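Local coordinates for multicopper oxidase type 1 (Nitrosomonas europaea, PDB 3G5W), which binds copper in a blue type 1 site and in clusters shared between subunits, and is probably a laccase-like two-domain multicopper oxidase, at residues Leu190-Ala195 with Tyr236-Asn241; Val199-Thr204 with Ile250-Asp255. All coordinates share one frame; numbering follows the deposited sequence.

Contact 1 and contact 2 belong to the two facing sheets of one cupredoxin-like domain, their centres about 12 Å apart. The chain alternates between them: strand 187-194 is followed by strand 200-204, and strand 235-241 by strand 247-252. Their inner faces meet directly, with L190 CD1 3.7 Å from I250 CD1, L192 CD1 4.0 Å from I202 CB and L240 CD1 4.1 Å from T204 CG2. Contact 2 turns H203 and H251 on its other face, joined by H253 just past the strand end, to coppers completed by histidines of a second subunit. Contact 1 stays behind it; the L240 side chain is about 11 Å from the Cu-O group.

Contact 1 of 2, residues Leu190-Ala195 with Tyr236-Asn241; sequences LRLIGA and YDVILN
D237 OD1 lies over one face of the R191 guanidinium, the carboxylate plane turned 70° from it. D237 OD1 is 3.6 Å from R191 NH1 but well out of the guanidinium plane, so this salt bridge acts through charge alone, with no N-H aimed at the oxygen. Firmer partners lie outside the pair: R191 NE forms a salt bridge with D138, D237 OD1 another with R189, and T99 OG1 bonds to both R191 NH1 and D237 OD2. The two side chains project from an antiparallel ladder in the six-stranded sheet of a cupredoxin-like sandwich, joining strand 187-194 to strand 235-241. L190 with V238 and L192 with Y236 are hydrogen-bonded pairs; R191 with D237 is the non-hydrogen-bonded pair between them. Evidence for the register comes from four backbone bonds, among them L190 N to V238 O at 2.8 Å and V238 N to L190 O at 2.9 Å, the latter nearly straight at 172°. A CA-H...O contact from D237 CA to L190 O, 3.4 Å, adds to the seam. On the face opposite the ion pair, the aliphatic groups of L190, L192, V238 and L240 pack together. V238 CG1 is anti to the backbone N (chi1 -178°), which puts CG2 beside that nitrogen, where it meets L192 CD1 at 4.0 Å. Y236 starts on this same face, but its ring leads away from strand 187-194 and packs against I211, V228 and I230. Towards the other end, the side chains of L190 and L240 approach at a slant, and their CD1 methyl groups meet at 3.7 Å.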
ATOM      1  N   LEU A 190     -10.759  -4.603  16.960  1.00 16.87           N
ATOM      2  CA  LEU A 190      -9.923  -5.516  16.194  1.00 16.64           C
ATOM      3  C   LEU A 190      -8.506  -4.968  16.103  1.00 16.75           C
ATOM      4  O   LEU A 190      -8.265  -3.913  15.505  1.00 16.50           O
ATOM      5  CB  LEU A 190     -10.486  -5.745  14.789  1.00 17.11           C
ATOM      6  CG  LEU A 190     -11.969  -6.085  14.610  1.00 17.50           C
ATOM      7  CD1 LEU A 190     -12.297  -6.170  13.117  1.00 19.67           C
ATOM      8  CD2 LEU A 190     -12.351  -7.372  15.333  1.00 19.11           C
ATOM      9  N   ARG A 191      -7.569  -5.690  16.701  1.00 16.51           N
ATOM     10  CA  ARG A 191      -6.169  -5.285  16.673  1.00 16.69           C
ATOM     11  C   ARG A 191      -5.492  -6.005  15.502  1.00 16.52           C
ATOM     12  O   ARG A 191      -5.145  -7.185  15.600  1.00 16.53           O
ATOM     13  CB  ARG A 191      -5.501  -5.597  18.016  1.00 16.78           C
ATOM     14  CG  ARG A 191      -6.190  -4.936  19.227  1.00 17.37           C
ATOM     15  CD  ARG A 191      -5.505  -5.329  20.535  1.00 17.88           C
ATOM     16  NE  ARG A 191      -6.124  -4.718  21.718  1.00 18.37           N
ATOM     17  CZ  ARG A 191      -5.579  -3.747  22.445  1.00 18.96           C
ATOM     18  NH1 ARG A 191      -4.395  -3.232  22.121  1.00 17.95           N
ATOM     19  NH2 ARG A 191      -6.223  -3.286  23.516  1.00 20.03           N
ATOM     20  N   LEU A 192      -5.352  -5.296  14.380  1.00 16.04           N
ATOM     21  CA  LEU A 192      -4.803  -5.880  13.160  1.00 16.00           C
ATOM     22  C   LEU A 192      -3.294  -5.708  13.161  1.00 16.13           C
ATOM     23  O   LEU A 192      -2.796  -4.602  13.359  1.00 16.46           O
ATOM     24  CB  LEU A 192      -5.399  -5.206  11.910  1.00 15.82           C
ATOM     25  CG  LEU A 192      -6.926  -5.076  11.784  1.00 16.23           C
ATOM     26  CD1 LEU A 192      -7.290  -4.362  10.483  1.00 16.30           C
ATOM     27  CD2 LEU A 192      -7.619  -6.435  11.879  1.00 15.43           C
ATOM     28  N   ILE A 193      -2.571  -6.804  12.946  1.00 16.10           N
ATOM     29  CA  ILE A 193      -1.111  -6.773  12.922  1.00 16.16           C
ATOM     30  C   ILE A 193      -0.617  -7.319  11.585  1.00 16.73           C
ATOM     31  O   ILE A 193      -0.961  -8.433  11.200  1.00 16.54           O
ATOM     32  CB  ILE A 193      -0.483  -7.547  14.123  1.00 16.03           C
ATOM     33  CG1 ILE A 193      -1.080  -7.049  15.459  1.00 15.74           C
ATOM     34  CG2 ILE A 193       1.050  -7.391  14.113  1.00 14.82           C
ATOM     35  CD1 ILE A 193      -0.701  -7.874  16.698  1.00 16.87           C
ATOM     36  N   GLY A 194       0.154  -6.501  10.870  1.00 17.26           N
ATOM     37  CA  GLY A 194       0.713  -6.884   9.577  1.00 17.66           C
ATOM     38  C   GLY A 194       1.988  -7.685   9.769  1.00 18.12           C
ATOM     39  O   GLY A 194       3.092  -7.153   9.670  1.00 17.98           O
ATOM     40  N   ALA A 195       1.824  -8.970  10.060  1.00 18.60           N
ATOM     41  CA  ALA A 195       2.956  -9.853  10.326  1.00 19.62           C
ATOM     42  C   ALA A 195       3.585 -10.369   9.034  1.00 20.49           C
ATOM     43  O   ALA A 195       4.705 -10.900   9.049  1.00 21.82           O
ATOM     44  CB  ALA A 195       2.519 -11.014  11.224  1.00 19.08           C
ATOM     45  N   TYR A 236      -3.029  -1.579  13.157  1.00 18.04           N
ATOM     46  CA  TYR A 236      -4.193  -0.715  13.247  1.00 18.65           C
ATOM     47  C   TYR A 236      -5.210  -1.314  14.204  1.00 18.91           C
ATOM     48  O   TYR A 236      -5.535  -2.497  14.101  1.00 19.09           O
ATOM     49  CB  TYR A 236      -4.822  -0.520  11.866  1.00 18.99           C
ATOM     50  CG  TYR A 236      -4.015   0.396  10.975  1.00 19.64           C
ATOM     51  CD1 TYR A 236      -4.128   1.779  11.087  1.00 19.55           C
ATOM     52  CD2 TYR A 236      -3.128  -0.117  10.029  1.00 20.00           C
ATOM     53  CE1 TYR A 236      -3.385   2.635  10.277  1.00 20.50           C
ATOM     54  CE2 TYR A 236      -2.377   0.732   9.208  1.00 20.67           C
ATOM     55  CZ  TYR A 236      -2.516   2.106   9.337  1.00 20.64           C
ATOM     56  OH  TYR A 236      -1.779   2.960   8.540  1.00 20.23           O
ATOM     57  N   ASP A 237      -5.697  -0.499  15.142  1.00 18.89           N
ATOM     58  CA  ASP A 237      -6.837  -0.885  15.971  1.00 19.07           C
ATOM     59  C   ASP A 237      -8.104  -0.308  15.363  1.00 18.98           C
ATOM     60  O   ASP A 237      -8.240   0.912  15.208  1.00 18.79           O
ATOM     61  CB  ASP A 237      -6.681  -0.407  17.423  1.00 19.14           C
ATOM     62  CG  ASP A 237      -5.496  -1.056  18.139  1.00 20.65           C
ATOM     63  OD1 ASP A 237      -5.587  -1.265  19.363  1.00 22.72           O
ATOM     64  OD2 ASP A 237      -4.464  -1.342  17.492  1.00 24.39           O
ATOM     65  N   VAL A 238      -9.026  -1.198  15.024  1.00 18.98           N
ATOM     66  CA  VAL A 238     -10.284  -0.812  14.405  1.00 19.37           C
ATOM     67  C   VAL A 238     -11.405  -1.075  15.395  1.00 19.33           C
ATOM     68  O   VAL A 238     -11.568  -2.205  15.870  1.00 19.74           O
ATOM     69  CB  VAL A 238     -10.536  -1.588  13.094  1.00 19.42           C
ATOM     70  CG1 VAL A 238     -11.832  -1.124  12.430  1.00 20.06           C
ATOM     71  CG2 VAL A 238      -9.360  -1.412  12.132  1.00 19.41           C
ATOM     72  N   ILE A 239     -12.158  -0.028  15.713  1.00 19.34           N
ATOM     73  CA  ILE A 239     -13.297  -0.157  16.618  1.00 19.60           C
ATOM     74  C   ILE A 239     -14.613  -0.179  15.826  1.00 19.69           C
ATOM     75  O   ILE A 239     -14.840   0.664  14.951  1.00 19.20           O
ATOM     76  CB  ILE A 239     -13.258   0.908  17.756  1.00 19.80           C
ATOM     77  CG1 ILE A 239     -12.320   0.426  18.869  1.00 21.48           C
ATOM     78  CG2 ILE A 239     -14.647   1.106  18.385  1.00 20.12           C
ATOM     79  CD1 ILE A 239     -11.025   1.158  18.982  1.00 23.83           C
ATOM     80  N   LEU A 240     -15.449  -1.175  16.110  1.00 19.85           N
ATOM     81  CA  LEU A 240     -16.717  -1.351  15.418  1.00 20.71           C
ATOM     82  C   LEU A 240     -17.858  -1.394  16.429  1.00 20.99           C
ATOM     83  O   LEU A 240     -17.817  -2.176  17.387  1.00 20.53           O
ATOM     84  CB  LEU A 240     -16.708  -2.658  14.601  1.00 20.98           C
ATOM     85  CG  LEU A 240     -15.639  -2.988  13.552  1.00 22.13           C
ATOM     86  CD1 LEU A 240     -15.649  -4.496  13.256  1.00 24.45           C
ATOM     87  CD2 LEU A 240     -15.880  -2.232  12.274  1.00 23.14           C
ATOM     88  N   ASN A 241     -18.870  -0.557  16.222  1.00 21.72           N
ATOM     89  CA  ASN A 241     -20.082  -0.601  17.044  1.00 22.51           C
ATOM     90  C   ASN A 241     -20.998  -1.671  16.470  1.00 22.30           C
ATOM     91  O   ASN A 241     -21.365  -1.612  15.293  1.00 21.99           O
ATOM     92  CB  ASN A 241     -20.795   0.761  17.081  1.00 23.20           C
ATOM     93  CG  ASN A 241     -19.950   1.862  17.712  1.00 26.22           C
ATOM     94  OD1 ASN A 241     -19.174   1.626  18.643  1.00 29.51           O
ATOM     95  ND2 ASN A 241     -20.100   3.086  17.201  1.00 28.61           N
TER

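Contact 2 of 2, residues Val199-Thr204 with Ile250-Asp255; sequences VHAIHT and IHDHVD. With C2O (Cu-O-Cu linkage), chain P; C1O (Cu-O linkage), chain H.
D252 OD1 is gripped by two backbone N-H groups that arrive from opposite faces of its carboxylate: A201 N across the contact at 2.9 Å, and V254 N, which closes an Asx turn. The other oxygen, OD2, accepts from H200 ND1 at 2.9 Å, lying in the plane of that imidazole, and also bonds to H257 ND1. D252 CG stands anti to the backbone N (chi1 -164°), a setting that carries the carboxylate across to strand 200-204. Replacing D252 with an alanine would probably leave A201 N, V254 N and H200 ND1 without their acceptor and let the turn through H253 relax.

The frame is an antiparallel ladder of the cupredoxin-like domain. H203 and H251 form a hydrogen-bonded pair, with H203 N 2.9 Å from H251 O, and beyond it H253 N donates to A201 O at 2.7 Å. H203 and H251, on the face away from D252, are joined by H253 just past the strand end: H203 NE2 is 1.9 Å from CU4 of the Cu-O group, H251 NE2 2.0 Å from CU2 and H253 NE2 2.3 Å from CU3 of the Cu-O-Cu group. The edge of H253 is directed at the face of H203 in an offset edge-to-face pair, planes 68° apart. H251 ND1 donates to D252 O from above the carbonyl plane, while H203 ND1 bonds to D226 O; both bonds help set ring rotation and leave NE2 to the metal. H205 shares the copper of H251, and H59, H61, H103 and H105 of the second subunit supply further ligands. This is consistent with a trinuclear centre, probably oxygen-reducing as in related oxidases, whose ligands come from both sides of a subunit interface.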
ATOM      1  N   VAL A 199       0.878  -6.243   1.662  1.00 18.18           N
ATOM      2  CA  VAL A 199      -0.164  -5.329   2.113  1.00 17.65           C
ATOM      3  C   VAL A 199      -1.500  -6.095   2.127  1.00 17.16           C
ATOM      4  O   VAL A 199      -1.766  -6.911   1.240  1.00 16.68           O
ATOM      5  CB  VAL A 199      -0.258  -4.096   1.168  1.00 18.10           C
ATOM      6  CG1 VAL A 199      -1.263  -3.103   1.692  1.00 18.83           C
ATOM      7  CG2 VAL A 199       1.105  -3.425   1.019  1.00 17.84           C
ATOM      8  N   HIS A 200      -2.317  -5.856   3.144  1.00 16.52           N
ATOM      9  CA  HIS A 200      -3.645  -6.447   3.226  1.00 16.31           C
ATOM     10  C   HIS A 200      -4.658  -5.317   3.279  1.00 16.12           C
ATOM     11  O   HIS A 200      -4.358  -4.250   3.812  1.00 16.40           O
ATOM     12  CB  HIS A 200      -3.769  -7.332   4.474  1.00 16.21           C
ATOM     13  CG  HIS A 200      -2.709  -8.384   4.560  1.00 16.64           C
ATOM     14  ND1 HIS A 200      -2.783  -9.571   3.864  1.00 18.20           N
ATOM     15  CD2 HIS A 200      -1.532  -8.410   5.226  1.00 16.43           C
ATOM     16  CE1 HIS A 200      -1.698 -10.287   4.105  1.00 16.84           C
ATOM     17  NE2 HIS A 200      -0.923  -9.604   4.928  1.00 18.65           N
ATOM     18  N   ALA A 201      -5.842  -5.558   2.724  1.00 16.25           N
ATOM     19  CA  ALA A 201      -6.931  -4.573   2.708  1.00 16.20           C
ATOM     20  C   ALA A 201      -8.152  -5.149   3.435  1.00 16.02           C
ATOM     21  O   ALA A 201      -8.993  -5.809   2.817  1.00 16.18           O
ATOM     22  CB  ALA A 201      -7.280  -4.212   1.282  1.00 16.41           C
ATOM     23  N   ILE A 202      -8.236  -4.921   4.744  1.00 16.04           N
ATOM     24  CA  ILE A 202      -9.230  -5.604   5.563  1.00 16.25           C
ATOM     25  C   ILE A 202     -10.569  -4.883   5.498  1.00 16.39           C
ATOM     26  O   ILE A 202     -10.708  -3.755   5.981  1.00 15.88           O
ATOM     27  CB  ILE A 202      -8.780  -5.818   7.040  1.00 16.30           C
ATOM     28  CG1 ILE A 202      -7.453  -6.592   7.119  1.00 16.76           C
ATOM     29  CG2 ILE A 202      -9.873  -6.534   7.846  1.00 16.89           C
ATOM     30  CD1 ILE A 202      -7.461  -7.951   6.423  1.00 18.51           C
ATOM     31  N   HIS A 203     -11.543  -5.569   4.910  1.00 16.14           N
ATOM     32  CA  HIS A 203     -12.864  -5.020   4.691  1.00 16.75           C
ATOM     33  C   HIS A 203     -13.912  -5.724   5.567  1.00 17.15           C
ATOM     34  O   HIS A 203     -13.957  -6.953   5.613  1.00 16.91           O
ATOM     35  CB  HIS A 203     -13.208  -5.130   3.202  1.00 16.58           C
ATOM     36  CG  HIS A 203     -14.618  -4.756   2.889  1.00 16.56           C
ATOM     37  ND1 HIS A 203     -15.151  -3.530   3.223  1.00 16.74           N
ATOM     38  CD2 HIS A 203     -15.617  -5.456   2.304  1.00 16.67           C
ATOM     39  CE1 HIS A 203     -16.418  -3.487   2.851  1.00 16.97           C
ATOM     40  NE2 HIS A 203     -16.725  -4.642   2.290  1.00 16.15           N
ATOM     41  N   THR A 204     -14.728  -4.936   6.277  1.00 17.21           N
ATOM     42  CA  THR A 204     -15.805  -5.473   7.120  1.00 17.54           C
ATOM     43  C   THR A 204     -17.191  -5.051   6.603  1.00 17.35           C
ATOM     44  O   THR A 204     -17.471  -3.860   6.454  1.00 17.46           O
ATOM     45  CB  THR A 204     -15.638  -5.038   8.610  1.00 17.76           C
ATOM     46  OG1 THR A 204     -14.323  -5.383   9.073  1.00 18.86           O
ATOM     47  CG2 THR A 204     -16.686  -5.725   9.517  1.00 17.92           C
ATOM     48  N   ILE A 250     -15.885 -10.527   7.118  1.00 20.12           N
ATOM     49  CA  ILE A 250     -14.687  -9.708   7.211  1.00 20.11           C
ATOM     50  C   ILE A 250     -13.584 -10.464   6.473  1.00 19.48           C
ATOM     51  O   ILE A 250     -13.377 -11.654   6.710  1.00 18.67           O
ATOM     52  CB  ILE A 250     -14.305  -9.345   8.676  1.00 20.76           C
ATOM     53  CG1 ILE A 250     -12.816  -8.991   8.784  1.00 21.44           C
ATOM     54  CG2 ILE A 250     -14.673 -10.459   9.645  1.00 22.57           C
ATOM     55  CD1 ILE A 250     -12.472  -8.282  10.069  1.00 24.09           C
ATOM     56  N   HIS A 251     -12.915  -9.781   5.547  1.00 18.46           N
ATOM     57  CA  HIS A 251     -11.946 -10.434   4.673  1.00 18.22           C
ATOM     58  C   HIS A 251     -10.971  -9.446   4.047  1.00 17.83           C
ATOM     59  O   HIS A 251     -11.242  -8.245   3.973  1.00 16.85           O
ATOM     60  CB  HIS A 251     -12.666 -11.221   3.564  1.00 18.48           C
ATOM     61  CG  HIS A 251     -13.416 -10.357   2.597  1.00 19.21           C
ATOM     62  ND1 HIS A 251     -12.885  -9.963   1.388  1.00 20.57           N
ATOM     63  CD2 HIS A 251     -14.646  -9.796   2.667  1.00 20.38           C
ATOM     64  CE1 HIS A 251     -13.762  -9.208   0.747  1.00 20.97           C
ATOM     65  NE2 HIS A 251     -14.837  -9.088   1.502  1.00 20.89           N
ATOM     66  N   ASP A 252      -9.838  -9.976   3.597  1.00 17.16           N
ATOM     67  CA  ASP A 252      -8.893  -9.213   2.810  1.00 17.52           C
ATOM     68  C   ASP A 252      -9.548  -8.957   1.460  1.00 17.74           C
ATOM     69  O   ASP A 252     -10.070  -9.887   0.822  1.00 18.09           O
ATOM     70  CB  ASP A 252      -7.597 -10.011   2.635  1.00 17.10           C
ATOM     71  CG  ASP A 252      -6.441  -9.156   2.161  1.00 17.40           C
ATOM     72  OD1 ASP A 252      -6.669  -8.093   1.535  1.00 16.64           O
ATOM     73  OD2 ASP A 252      -5.293  -9.561   2.407  1.00 17.44           O
ATOM     74  N   HIS A 253      -9.544  -7.699   1.036  1.00 18.27           N
ATOM     75  CA  HIS A 253     -10.135  -7.339  -0.246  1.00 18.97           C
ATOM     76  C   HIS A 253      -9.155  -7.446  -1.412  1.00 19.64           C
ATOM     77  O   HIS A 253      -9.525  -7.187  -2.561  1.00 19.69           O
ATOM     78  CB  HIS A 253     -10.798  -5.957  -0.202  1.00 18.64           C
ATOM     79  CG  HIS A 253     -11.977  -5.839  -1.119  1.00 19.26           C
ATOM     80  ND1 HIS A 253     -11.852  -5.825  -2.492  1.00 19.40           N
ATOM     81  CD2 HIS A 253     -13.303  -5.736  -0.861  1.00 20.20           C
ATOM     82  CE1 HIS A 253     -13.049  -5.726  -3.041  1.00 19.72           C
ATOM     83  NE2 HIS A 253     -13.947  -5.662  -2.073  1.00 20.79           N
ATOM     84  N   VAL A 254      -7.903  -7.815  -1.136  1.00 20.08           N
ATOM     85  CA  VAL A 254      -7.055  -8.272  -2.237  1.00 20.64           C
ATOM     86  C   VAL A 254      -7.416  -9.717  -2.547  1.00 21.09           C
ATOM     87  O   VAL A 254      -7.249 -10.628  -1.720  1.00 20.66           O
ATOM     88  CB  VAL A 254      -5.521  -7.930  -2.115  1.00 20.84           C
ATOM     89  CG1 VAL A 254      -5.163  -7.186  -0.825  1.00 20.72           C
ATOM     90  CG2 VAL A 254      -4.612  -9.122  -2.426  1.00 21.09           C
ATOM     91  N   ASP A 255      -8.002  -9.887  -3.727  1.00 21.85           N
ATOM     92  CA  ASP A 255      -8.734 -11.096  -4.075  1.00 22.78           C
ATOM     93  C   ASP A 255      -7.851 -12.330  -4.109  1.00 22.66           C
ATOM     94  O   ASP A 255      -8.320 -13.431  -3.839  1.00 22.74           O
ATOM     95  CB  ASP A 255      -9.474 -10.912  -5.398  1.00 23.40           C
ATOM     96  CG  ASP A 255     -10.611  -9.894  -5.301  1.00 26.22           C
ATOM     97  OD1 ASP A 255     -11.139  -9.666  -4.183  1.00 28.75           O
ATOM     98  OD2 ASP A 255     -10.982  -9.320  -6.351  1.00 28.90           O
TER
HETATM   99 CU2  C2O P 362     -16.788  -8.792   1.006  1.00 22.05          CU
HETATM  100 CU3  C2O P 362     -16.097  -4.967  -2.173  1.00 20.23          CU
HETATM  101  O1  C2O P 362     -16.398  -7.146  -0.633  1.00 23.41           O
HETATM  102 CU4  C1O H   2     -18.283  -5.031   1.219  1.00 22.97          CU
HETATM  103  O3  C1O H   2     -19.957  -3.268   2.640  1.00 14.19           O